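Putative capsid protein of prophage (PDB 3BQW) is probably a major capsid protein of an E. coli prophage, a shell-building subunit of the phage major capsid protein E family, although its function has not been established. Local coordinates at residues 141-144 / 148-151; 177-182 / 211-216; 239-242 / 247-250; 306-309 / 313-316. All blocks are in the same frame, centred on the assembly; numbering follows the deposited sequence.

Contact 1: 141-144 / 148-151; sequences VNAV and KNII
One water joins Asn142 to Ile150, taking a hydrogen from each. Asn142 ND2 lies 3.0 Å from its oxygen, and the backbone N of Ile150 also lies 3.0 Å from it. The two segments have no direct hydrogen bond, and this water is a polar bridge between them. In Asn142, CG stands opposite the carbonyl carbon (chi1 -70°), with ND2 on the side of the strand.

Closer to the turn, backbone and side chain meet directly. CB of Asn142 rests on the carbonyl oxygen of Lys148 at 3.5 Å. The carbonyl oxygens of Asn142 and Lys148 are also 3.5 Å apart; both are acceptors, so they do not bond. Thr146 OG1 is hydrogen-bonded to Asn142 O and also to Lys148 N, and so links the two segments. The side chain of Asn149 turns back against Asn142 and Ala143. Asn149 CG comes 4.5 Å from Ala143 CB.

The arrangement is a tight helix-to-strand turn. The long helix 113-146 probably corresponds to the spine helix, if the chain has the HK97-like fold of capsid proteins, and strand 148-151 starts right after it. That strand is an outer member of a four-stranded antiparallel sheet and pairs with strand 159-162, through Asn149 with Ile161 and Ile151 with Tyr159. On the helix, Val141 and Val144 pack on Phe31 of helix 30-35, while Ala143 touches Trp163.

Contact 2: 177-182 / 211-216; sequences KKWSEQ and AEVWRT
Trp179 packs its indole against Val213 and Thr216 of helix 211-218. This is a loop-on-helix contact beside the seven-stranded mixed sheet of an alpha/beta region, which is probably the axial domain if the chain has the HK97-like fold. The contact is buried and apolar, and no hydrogen bond crosses it.

The loop comes in through Lys178, whose carbonyl oxygen holds the turn together. It accepts from Glu181 N and also from Gln182 NE2, and the two donors arrive from opposite faces of the carbonyl plane. Trp179 follows, and its CB points to the helix. Thr216 CG2 sits 3.8 Å from Trp179 CB and meets the indole at a slant. Val213 comes in at the ring edge, near its plane, with CG1 4.2 Å from Trp179 CZ3. The polar end of the indole is held by another helix: Trp179 NE1 is hydrogen-bonded to Asp192 OD2. Phe220 meets the same ring edge-to-face.

Ser180 OG bonds to the carbonyl oxygen of Ala351, which brings the last residue of the chain beside this loop. Gln182 closes the turn. Its N bonds to Trp179 O at 3.0 Å, and its NE2 reaches Lys178 O at 2.9 Å, with 160° at the hydrogen.

On the helix, CG2 of Thr216 lies opposite the backbone N (OG1 chi1 -55°). The methyl therefore faces the indole, while OG1 turns back to its own helix and bonds to Glu212 O at 3.0 Å.

Contact 3: 239-242 / 247-250; sequences LACK and VVSF
Apolar contacts come first, and all of them run through Cys241. Its CB points at the strand and lies 3.7 Å from Val248 CG1. The sulfur is nearer still, with Cys241 SG 3.3 Å from Val248 CG1. That distance is short for sulfur against a methyl and somewhat doubtful, though the two groups are in contact. Cys241 SG stands opposite its own carbonyl carbon (chi1 -65°), a setting that carries it out over the strand between Val248 and Phe250. CG1 of Val248 is the branch that meets it.

The second kind is sulfur-aromatic. Cys241 SG approaches the rim of the Phe250 ring and stays near its plane, 82° off the ring normal. It is 4.0 Å from Phe250 CD1 and 5.3 Å from the ring centroid. The same ring meets Tyr253 edge-to-face, so it is held by more than the cysteine.

The third kind is a water bridge. One water donates to the carbonyl oxygens of both Cys241 and Val248. It lies 2.9 Å from Cys241 O and 2.9 Å from Val248 O. Two acceptors that could not bond each other are thus joined across the contact.

Around this, Ile260 touches both Cys241 and Val248, and Leu30 of helix 30-35 touches Val248. The whole is a helix-loop-strand connection. Helix 236-241 packs through Cys241 on one face of the antiparallel hairpin made by strands 248-254 and 257-267, which belongs to the seven-stranded mixed sheet. The junction is marked by a Cys sulfur-aromatic contact at the edge of Phe250.

Contact 4: 306-309 / 313-316; sequences TGAT and FYPK
Thr306 and Ala308, on either side in sequence of Gly307 in a Schellman motif, meet Tyr314. The motif ends helix 301-305, and Gly307 is its C-prime residue. It has positive phi, which glycine adopts easily, and its N bonds to Val304 O. Ala308 N bonds back to Ala303 O. The chain then passes to strand 314-319 of the five-stranded mixed sheet.

The apolar contact is small. Ala308 CB lies 3.7 Å from Tyr314 CE1 and meets the ring at a slant. The backbone of the same residue is close too, with Ala308 O 3.9 Å from Tyr314 CD1. Tyr314 reaches this turn because its CG is opposite the backbone N (chi1 -171°), which extends the ring away from the strand. Glu302 and Ala303 of the helix also touch the tyrosine, as does Thr10 of helix 10-17.

The polar contact is indirect. Thr306 OG1 and Tyr314 OH are 4.0 Å apart, and a water set to one side of the line between them bridges the two. Thr306 OG1 is also hydrogen-bonded to Glu302 O, its strongest polar partner, so the hydroxyl faces both the helix and the water. The water sits in the plane of the Tyr314 ring. It donates to Thr306 OG1 at 2.7 Å, and its oxygen is likewise 2.7 Å from Tyr314 OH.

Overall arrangement
The four contacts follow one another along the chain in numerical order, without touching. Contact 1 lies nearest the centre of the chain, about 10 Å away, at the end of helix 113-146. Contact 3 includes strand 248-254 of the seven-stranded mixed sheet, and helix 211-218 of contact 2 directly follows its strand 206-209. Their centres are about 22 Å apart and their nearest atoms about 7 Å. Contact 4 lies on the other side of the chain's centre from contact 2, about 48 Å between centres, by the five-stranded sheet. Phe313 and Pro315 of contact 4 pack on helix 113-146. This helix connects distant parts, consistent with an elongated HK97-like capsid subunit.

Contact 1: 141-144 / 148-151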
loop_
_atom_site.group_PDB
_atom_site.type_symbol
_atom_site.label_atom_id
_atom_site.label_comp_id
_atom_site.label_asym_id
_atom_site.label_seq_id
_atom_site.Cartn_x
_atom_site.Cartn_y
_atom_site.Cartn_z
ATOM N N VAL A 141 -4.171 -2.197 3.353
ATOM C CA VAL A 141 -4.616 -3.517 3.711
ATOM C C VAL A 141 -5.251 -3.508 5.099
ATOM O O VAL A 141 -6.271 -4.134 5.317
ATOM C CB VAL A 141 -3.479 -4.570 3.662
ATOM C CG1 VAL A 141 -4.013 -5.935 4.145
ATOM C CG2 VAL A 141 -2.900 -4.683 2.248
ATOM N N ASN A 142 -4.648 -2.806 6.037
ATOM C CA ASN A 142 -5.255 -2.668 7.362
ATOM C C ASN A 142 -6.639 -2.010 7.333
ATOM O O ASN A 142 -7.541 -2.441 8.022
ATOM C CB ASN A 142 -4.309 -1.917 8.298
ATOM C CG ASN A 142 -3.072 -2.742 8.683
ATOM O OD1 ASN A 142 -2.858 -3.830 8.188
ATOM N ND2 ASN A 142 -2.241 -2.190 9.554
ATOM N N ALA A 143 -6.804 -0.969 6.536
ATOM C CA ALA A 143 -8.091 -0.298 6.429
ATOM C C ALA A 143 -9.165 -1.258 5.906
ATOM O O ALA A 143 -10.224 -1.377 6.487
ATOM C CB ALA A 143 -7.987 0.935 5.539
ATOM N N VAL A 144 -8.860 -1.955 4.820
ATOM C CA VAL A 144 -9.784 -2.890 4.173
ATOM C C VAL A 144 -10.133 -4.059 5.087
ATOM O O VAL A 144 -11.290 -4.472 5.125
ATOM C CB VAL A 144 -9.177 -3.413 2.828
ATOM C CG1 VAL A 144 -9.911 -4.665 2.321
ATOM C CG2 VAL A 144 -9.185 -2.296 1.791
ATOM N N LYS A 148 -9.356 -0.044 10.342
ATOM C CA LYS A 148 -8.531 0.844 11.175
ATOM C C LYS A 148 -7.061 0.978 10.744
ATOM O O LYS A 148 -6.448 0.052 10.210
ATOM C CB LYS A 148 -8.562 0.384 12.625
ATOM C CG LYS A 148 -9.950 0.403 13.243
ATOM C CD LYS A 148 -10.000 -0.545 14.428
ATOM C CE LYS A 148 -11.289 -0.369 15.182
ATOM N NZ LYS A 148 -11.245 -1.207 16.399
ATOM N N ASN A 149 -6.518 2.168 10.996
ATOM C CA ASN A 149 -5.102 2.457 10.861
ATOM C C ASN A 149 -4.579 3.079 12.153
ATOM O O ASN A 149 -5.246 3.948 12.757
ATOM C CB ASN A 149 -4.848 3.474 9.739
ATOM C CG ASN A 149 -5.082 2.919 8.357
ATOM O OD1 ASN A 149 -5.117 1.689 8.130
ATOM N ND2 ASN A 149 -5.240 3.825 7.408
ATOM N N ILE A 150 -3.371 2.669 12.543
ATOM C CA ILE A 150 -2.607 3.376 13.563
ATOM C C ILE A 150 -1.625 4.315 12.886
ATOM O O ILE A 150 -0.779 3.886 12.123
ATOM C CB ILE A 150 -1.876 2.416 14.499
ATOM C CG1 ILE A 150 -2.905 1.698 15.379
ATOM C CG2 ILE A 150 -0.824 3.195 15.391
ATOM C CD1 ILE A 150 -2.430 0.380 15.942
ATOM N N ILE A 151 -1.771 5.610 13.152
ATOM C CA ILE A 151 -0.985 6.636 12.491
ATOM C C ILE A 151 0.101 7.150 13.443
ATOM O O ILE A 151 -0.176 7.526 14.585
ATOM C CB ILE A 151 -1.895 7.802 11.998
ATOM C CG1 ILE A 151 -3.056 7.276 11.124
ATOM C CG2 ILE A 151 -1.078 8.908 11.275
ATOM C CD1 ILE A 151 -2.650 6.282 10.004
HETATM O O HOH W 1 -2.246 0.563 10.683
#

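Contact 2: 177-182 / 211-216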
loop_
_atom_site.group_PDB
_atom_site.type_symbol
_atom_site.label_atom_id
_atom_site.label_comp_id
_atom_site.label_asym_id
_atom_site.label_seq_id
_atom_site.Cartn_x
_atom_site.Cartn_y
_atom_site.Cartn_z
ATOM N N LYS A 177 -18.533 -22.549 10.024
ATOM C CA LYS A 177 -18.049 -23.692 9.272
ATOM C C LYS A 177 -16.582 -23.516 8.870
ATOM O O LYS A 177 -16.241 -22.607 8.125
ATOM C CB LYS A 177 -18.942 -23.840 8.037
ATOM C CG LYS A 177 -18.640 -25.010 7.127
ATOM C CD LYS A 177 -19.703 -25.180 6.013
ATOM C CE LYS A 177 -21.082 -25.546 6.569
ATOM N NZ LYS A 177 -21.972 -26.088 5.494
ATOM N N LYS A 178 -15.712 -24.369 9.397
ATOM C CA LYS A 178 -14.295 -24.367 9.034
ATOM C C LYS A 178 -14.010 -25.210 7.780
ATOM O O LYS A 178 -14.422 -26.356 7.679
ATOM C CB LYS A 178 -13.454 -24.919 10.178
ATOM C CG LYS A 178 -13.561 -24.182 11.482
ATOM C CD LYS A 178 -12.422 -24.613 12.391
ATOM C CE LYS A 178 -12.624 -24.163 13.828
ATOM N NZ LYS A 178 -11.573 -24.749 14.725
ATOM N N TRP A 179 -13.253 -24.652 6.849
ATOM C CA TRP A 179 -12.870 -25.385 5.634
ATOM C C TRP A 179 -11.999 -26.602 5.915
ATOM O O TRP A 179 -12.104 -27.614 5.228
ATOM C CB TRP A 179 -12.155 -24.458 4.645
ATOM C CG TRP A 179 -13.069 -23.710 3.750
ATOM C CD1 TRP A 179 -14.401 -23.895 3.606
ATOM C CD2 TRP A 179 -12.705 -22.697 2.804
ATOM N NE1 TRP A 179 -14.912 -23.037 2.675
ATOM C CE2 TRP A 179 -13.889 -22.296 2.150
ATOM C CE3 TRP A 179 -11.499 -22.074 2.461
ATOM C CZ2 TRP A 179 -13.907 -21.311 1.177
ATOM C CZ3 TRP A 179 -11.520 -21.088 1.499
ATOM C CH2 TRP A 179 -12.712 -20.703 0.877
ATOM N N SER A 180 -11.143 -26.496 6.921
ATOM C CA SER A 180 -10.240 -27.571 7.282
ATOM C C SER A 180 -11.023 -28.846 7.673
ATOM O O SER A 180 -10.528 -29.949 7.516
ATOM C CB SER A 180 -9.332 -27.110 8.424
ATOM O OG SER A 180 -10.103 -26.857 9.589
ATOM N N GLU A 181 -12.264 -28.665 8.121
ATOM C CA GLU A 181 -13.114 -29.731 8.594
ATOM C C GLU A 181 -14.090 -30.224 7.540
ATOM O O GLU A 181 -14.919 -31.089 7.830
ATOM C CB GLU A 181 -13.899 -29.244 9.830
ATOM C CG GLU A 181 -13.014 -29.011 11.052
ATOM C CD GLU A 181 -13.779 -28.517 12.281
ATOM O OE1 GLU A 181 -15.012 -28.319 12.190
ATOM O OE2 GLU A 181 -13.130 -28.309 13.338
ATOM N N GLN A 182 -14.026 -29.692 6.324
ATOM C CA GLN A 182 -14.972 -30.120 5.301
ATOM C C GLN A 182 -14.437 -31.278 4.491
ATOM O O GLN A 182 -13.235 -31.534 4.466
ATOM C CB GLN A 182 -15.372 -28.956 4.393
ATOM C CG GLN A 182 -15.963 -27.768 5.129
ATOM C CD GLN A 182 -17.057 -28.162 6.094
ATOM O OE1 GLN A 182 -17.958 -28.910 5.734
ATOM N NE2 GLN A 182 -16.968 -27.690 7.336
ATOM N N ALA A 211 -1.796 -17.219 0.978
ATOM C CA ALA A 211 -1.296 -18.492 0.454
ATOM C C ALA A 211 -1.986 -19.707 1.021
ATOM O O ALA A 211 -2.188 -20.700 0.326
ATOM C CB ALA A 211 0.242 -18.608 0.705
ATOM N N GLU A 212 -2.312 -19.633 2.301
ATOM C CA GLU A 212 -2.938 -20.724 3.005
ATOM C C GLU A 212 -4.376 -20.852 2.525
ATOM O O GLU A 212 -4.852 -21.956 2.289
ATOM C CB GLU A 212 -2.837 -20.480 4.509
ATOM C CG GLU A 212 -3.589 -21.463 5.404
ATOM C CD GLU A 212 -3.247 -22.900 5.134
ATOM O OE1 GLU A 212 -2.091 -23.179 4.736
ATOM O OE2 GLU A 212 -4.136 -23.766 5.339
ATOM N N VAL A 213 -5.046 -19.717 2.319
ATOM C CA VAL A 213 -6.379 -19.719 1.712
ATOM C C VAL A 213 -6.387 -20.388 0.335
ATOM O O VAL A 213 -7.240 -21.226 0.054
ATOM C CB VAL A 213 -7.003 -18.318 1.591
ATOM C CG1 VAL A 213 -8.382 -18.425 0.917
ATOM C CG2 VAL A 213 -7.114 -17.652 2.954
ATOM N N TRP A 214 -5.460 -20.007 -0.527
ATOM C CA TRP A 214 -5.404 -20.584 -1.863
ATOM C C TRP A 214 -5.145 -22.093 -1.815
ATOM O O TRP A 214 -5.831 -22.840 -2.479
ATOM C CB TRP A 214 -4.348 -19.887 -2.707
ATOM C CG TRP A 214 -4.110 -20.528 -4.018
ATOM C CD1 TRP A 214 -2.932 -21.059 -4.457
ATOM C CD2 TRP A 214 -5.064 -20.733 -5.078
ATOM N NE1 TRP A 214 -3.083 -21.548 -5.735
ATOM C CE2 TRP A 214 -4.374 -21.370 -6.139
ATOM C CE3 TRP A 214 -6.419 -20.425 -5.240
ATOM C CZ2 TRP A 214 -4.991 -21.708 -7.342
ATOM C CZ3 TRP A 214 -7.037 -20.750 -6.438
ATOM C CH2 TRP A 214 -6.321 -21.399 -7.479
ATOM N N ARG A 215 -4.184 -22.515 -0.996
ATOM C CA ARG A 215 -3.886 -23.947 -0.766
ATOM C C ARG A 215 -5.155 -24.756 -0.411
ATOM O O ARG A 215 -5.445 -25.810 -0.999
ATOM C CB ARG A 215 -2.819 -24.065 0.347
ATOM C CG ARG A 215 -2.254 -25.452 0.585
ATOM C CD ARG A 215 -1.471 -25.576 1.924
ATOM N NE ARG A 215 -2.316 -25.523 3.133
ATOM C CZ ARG A 215 -3.179 -26.481 3.511
ATOM N NH1 ARG A 215 -3.329 -27.600 2.803
ATOM N NH2 ARG A 215 -3.908 -26.336 4.619
ATOM N N THR A 216 -5.906 -24.252 0.563
ATOM C CA THR A 216 -7.120 -24.908 1.040
ATOM C C THR A 216 -8.242 -24.922 -0.006
ATOM O O THR A 216 -8.818 -25.972 -0.301
ATOM C CB THR A 216 -7.621 -24.197 2.300
ATOM O OG1 THR A 216 -6.565 -24.169 3.259
ATOM C CG2 THR A 216 -8.868 -24.904 2.891
#

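Contact 3: 239-242 / 247-250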
loop_
_atom_site.group_PDB
_atom_site.type_symbol
_atom_site.label_atom_id
_atom_site.label_comp_id
_atom_site.label_asym_id
_atom_site.label_seq_id
_atom_site.Cartn_x
_atom_site.Cartn_y
_atom_site.Cartn_z
ATOM N N LEU A 239 -5.692 -6.714 -15.068
ATOM C CA LEU A 239 -4.774 -5.629 -15.398
ATOM C C LEU A 239 -3.893 -5.183 -14.214
ATOM O O LEU A 239 -2.686 -4.961 -14.363
ATOM C CB LEU A 239 -5.573 -4.421 -15.884
ATOM C CG LEU A 239 -5.546 -4.012 -17.353
ATOM C CD1 LEU A 239 -5.948 -5.133 -18.319
ATOM C CD2 LEU A 239 -6.476 -2.788 -17.465
ATOM N N ALA A 240 -4.502 -5.019 -13.046
ATOM C CA ALA A 240 -3.749 -4.624 -11.855
ATOM C C ALA A 240 -2.601 -5.579 -11.475
ATOM O O ALA A 240 -1.639 -5.135 -10.859
ATOM C CB ALA A 240 -4.682 -4.442 -10.675
ATOM N N CYS A 241 -2.688 -6.860 -11.829
ATOM C CA CYS A 241 -1.662 -7.848 -11.460
ATOM C C CYS A 241 -0.459 -7.948 -12.396
ATOM O O CYS A 241 0.590 -8.473 -12.004
ATOM C CB CYS A 241 -2.279 -9.243 -11.388
ATOM S SG CYS A 241 -3.503 -9.484 -10.098
ATOM N N LYS A 242 -0.617 -7.492 -13.640
ATOM C CA LYS A 242 0.411 -7.689 -14.674
ATOM C C LYS A 242 1.765 -7.078 -14.287
ATOM O O LYS A 242 2.805 -7.630 -14.637
ATOM C CB LYS A 242 -0.075 -7.170 -16.042
ATOM C CG LYS A 242 -1.194 -8.080 -16.657
ATOM C CD LYS A 242 -1.514 -7.786 -18.144
ATOM C CE LYS A 242 -0.632 -8.616 -19.106
ATOM N NZ LYS A 242 -0.387 -7.954 -20.452
ATOM N N VAL A 247 4.927 -10.465 -6.370
ATOM C CA VAL A 247 4.192 -10.721 -5.115
ATOM C C VAL A 247 2.743 -11.209 -5.253
ATOM O O VAL A 247 2.126 -11.610 -4.278
ATOM C CB VAL A 247 4.178 -9.465 -4.230
ATOM C CG1 VAL A 247 5.600 -9.081 -3.891
ATOM C CG2 VAL A 247 3.464 -8.295 -4.926
ATOM N N VAL A 248 2.238 -11.209 -6.468
ATOM C CA VAL A 248 0.840 -11.427 -6.763
ATOM C C VAL A 248 0.743 -12.426 -7.907
ATOM O O VAL A 248 1.561 -12.403 -8.820
ATOM C CB VAL A 248 0.213 -10.067 -7.172
ATOM C CG1 VAL A 248 -0.921 -10.221 -8.103
ATOM C CG2 VAL A 248 -0.177 -9.282 -5.924
ATOM N N SER A 249 -0.245 -13.309 -7.837
ATOM C CA SER A 249 -0.510 -14.229 -8.891
ATOM C C SER A 249 -1.996 -14.225 -9.201
ATOM O O SER A 249 -2.834 -14.461 -8.319
ATOM C CB SER A 249 -0.077 -15.632 -8.491
ATOM O OG SER A 249 -0.463 -16.543 -9.507
ATOM N N PHE A 250 -2.310 -13.954 -10.456
ATOM C CA PHE A 250 -3.651 -14.007 -10.949
ATOM C C PHE A 250 -3.949 -15.440 -11.344
ATOM O O PHE A 250 -3.234 -16.023 -12.140
ATOM C CB PHE A 250 -3.868 -13.074 -12.143
ATOM C CG PHE A 250 -5.318 -12.903 -12.491
ATOM C CD1 PHE A 250 -6.069 -11.923 -11.888
ATOM C CD2 PHE A 250 -5.930 -13.757 -13.373
ATOM C CE1 PHE A 250 -7.416 -11.792 -12.163
ATOM C CE2 PHE A 250 -7.271 -13.626 -13.671
ATOM C CZ PHE A 250 -8.018 -12.652 -13.054
HETATM O O HOH W 2 0.988 -11.238 -11.421
#

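Contact 4: 306-309 / 313-316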
loop_
_atom_site.group_PDB
_atom_site.type_symbol
_atom_site.label_atom_id
_atom_site.label_comp_id
_atom_site.label_asym_id
_atom_site.label_seq_id
_atom_site.Cartn_x
_atom_site.Cartn_y
_atom_site.Cartn_z
ATOM N N THR A 306 10.426 27.419 -1.381
ATOM C CA THR A 306 10.376 27.413 -2.847
ATOM C C THR A 306 8.971 27.150 -3.395
ATOM O O THR A 306 8.791 26.934 -4.603
ATOM C CB THR A 306 11.349 26.368 -3.382
ATOM O OG1 THR A 306 11.035 25.073 -2.834
ATOM C CG2 THR A 306 12.766 26.743 -2.970
ATOM N N GLY A 307 7.978 27.189 -2.503
ATOM C CA GLY A 307 6.589 26.912 -2.869
ATOM C C GLY A 307 6.351 25.534 -3.485
ATOM O O GLY A 307 5.588 25.421 -4.455
ATOM N N ALA A 308 7.008 24.500 -2.942
ATOM C CA ALA A 308 6.890 23.117 -3.479
ATOM C C ALA A 308 6.246 22.114 -2.468
ATOM O O ALA A 308 6.503 20.888 -2.499
ATOM C CB ALA A 308 8.245 22.639 -3.934
ATOM N N THR A 309 5.388 22.652 -1.594
ATOM C CA THR A 309 4.765 21.906 -0.511
ATOM C C THR A 309 3.666 20.942 -0.987
ATOM O O THR A 309 3.312 19.973 -0.288
ATOM C CB THR A 309 4.171 22.878 0.542
ATOM O OG1 THR A 309 3.035 23.568 -0.012
ATOM C CG2 THR A 309 5.231 23.909 1.012
ATOM N N PHE A 313 5.812 13.456 -3.179
ATOM C CA PHE A 313 7.196 13.218 -2.752
ATOM C C PHE A 313 8.009 14.471 -2.914
ATOM O O PHE A 313 7.790 15.248 -3.843
ATOM C CB PHE A 313 7.855 12.119 -3.607
ATOM C CG PHE A 313 7.010 10.894 -3.760
ATOM C CD1 PHE A 313 6.670 10.132 -2.642
ATOM C CD2 PHE A 313 6.554 10.502 -5.014
ATOM C CE1 PHE A 313 5.868 8.993 -2.767
ATOM C CE2 PHE A 313 5.757 9.374 -5.158
ATOM C CZ PHE A 313 5.406 8.615 -4.038
ATOM N N TYR A 314 8.973 14.643 -2.026
ATOM C CA TYR A 314 9.915 15.736 -2.112
ATOM C C TYR A 314 11.305 15.219 -1.730
ATOM O O TYR A 314 11.598 15.026 -0.553
ATOM C CB TYR A 314 9.494 16.885 -1.209
ATOM C CG TYR A 314 10.304 18.109 -1.411
ATOM C CD1 TYR A 314 9.936 19.058 -2.366
ATOM C CD2 TYR A 314 11.451 18.340 -0.648
ATOM C CE1 TYR A 314 10.711 20.189 -2.564
ATOM C CE2 TYR A 314 12.197 19.460 -0.827
ATOM C CZ TYR A 314 11.829 20.378 -1.783
ATOM O OH TYR A 314 12.585 21.502 -1.952
ATOM N N PRO A 315 12.147 14.974 -2.742
ATOM C CA PRO A 315 13.493 14.467 -2.559
ATOM C C PRO A 315 14.511 15.572 -2.322
ATOM O O PRO A 315 14.373 16.680 -2.850
ATOM C CB PRO A 315 13.744 13.725 -3.867
ATOM C CG PRO A 315 13.036 14.560 -4.886
ATOM C CD PRO A 315 11.819 15.120 -4.170
ATOM N N LYS A 316 15.498 15.283 -1.481
ATOM C CA LYS A 316 16.551 16.236 -1.144
ATOM C C LYS A 316 17.855 15.496 -1.184
ATOM O O LYS A 316 17.915 14.359 -0.751
ATOM C CB LYS A 316 16.389 16.780 0.285
ATOM C CG LYS A 316 15.100 17.519 0.578
ATOM C CD LYS A 316 14.978 17.895 2.080
ATOM C CE LYS A 316 15.940 19.029 2.512
ATOM N NZ LYS A 316 15.763 20.287 1.724
HETATM O O HOH W 3 12.118 22.990 -4.145
#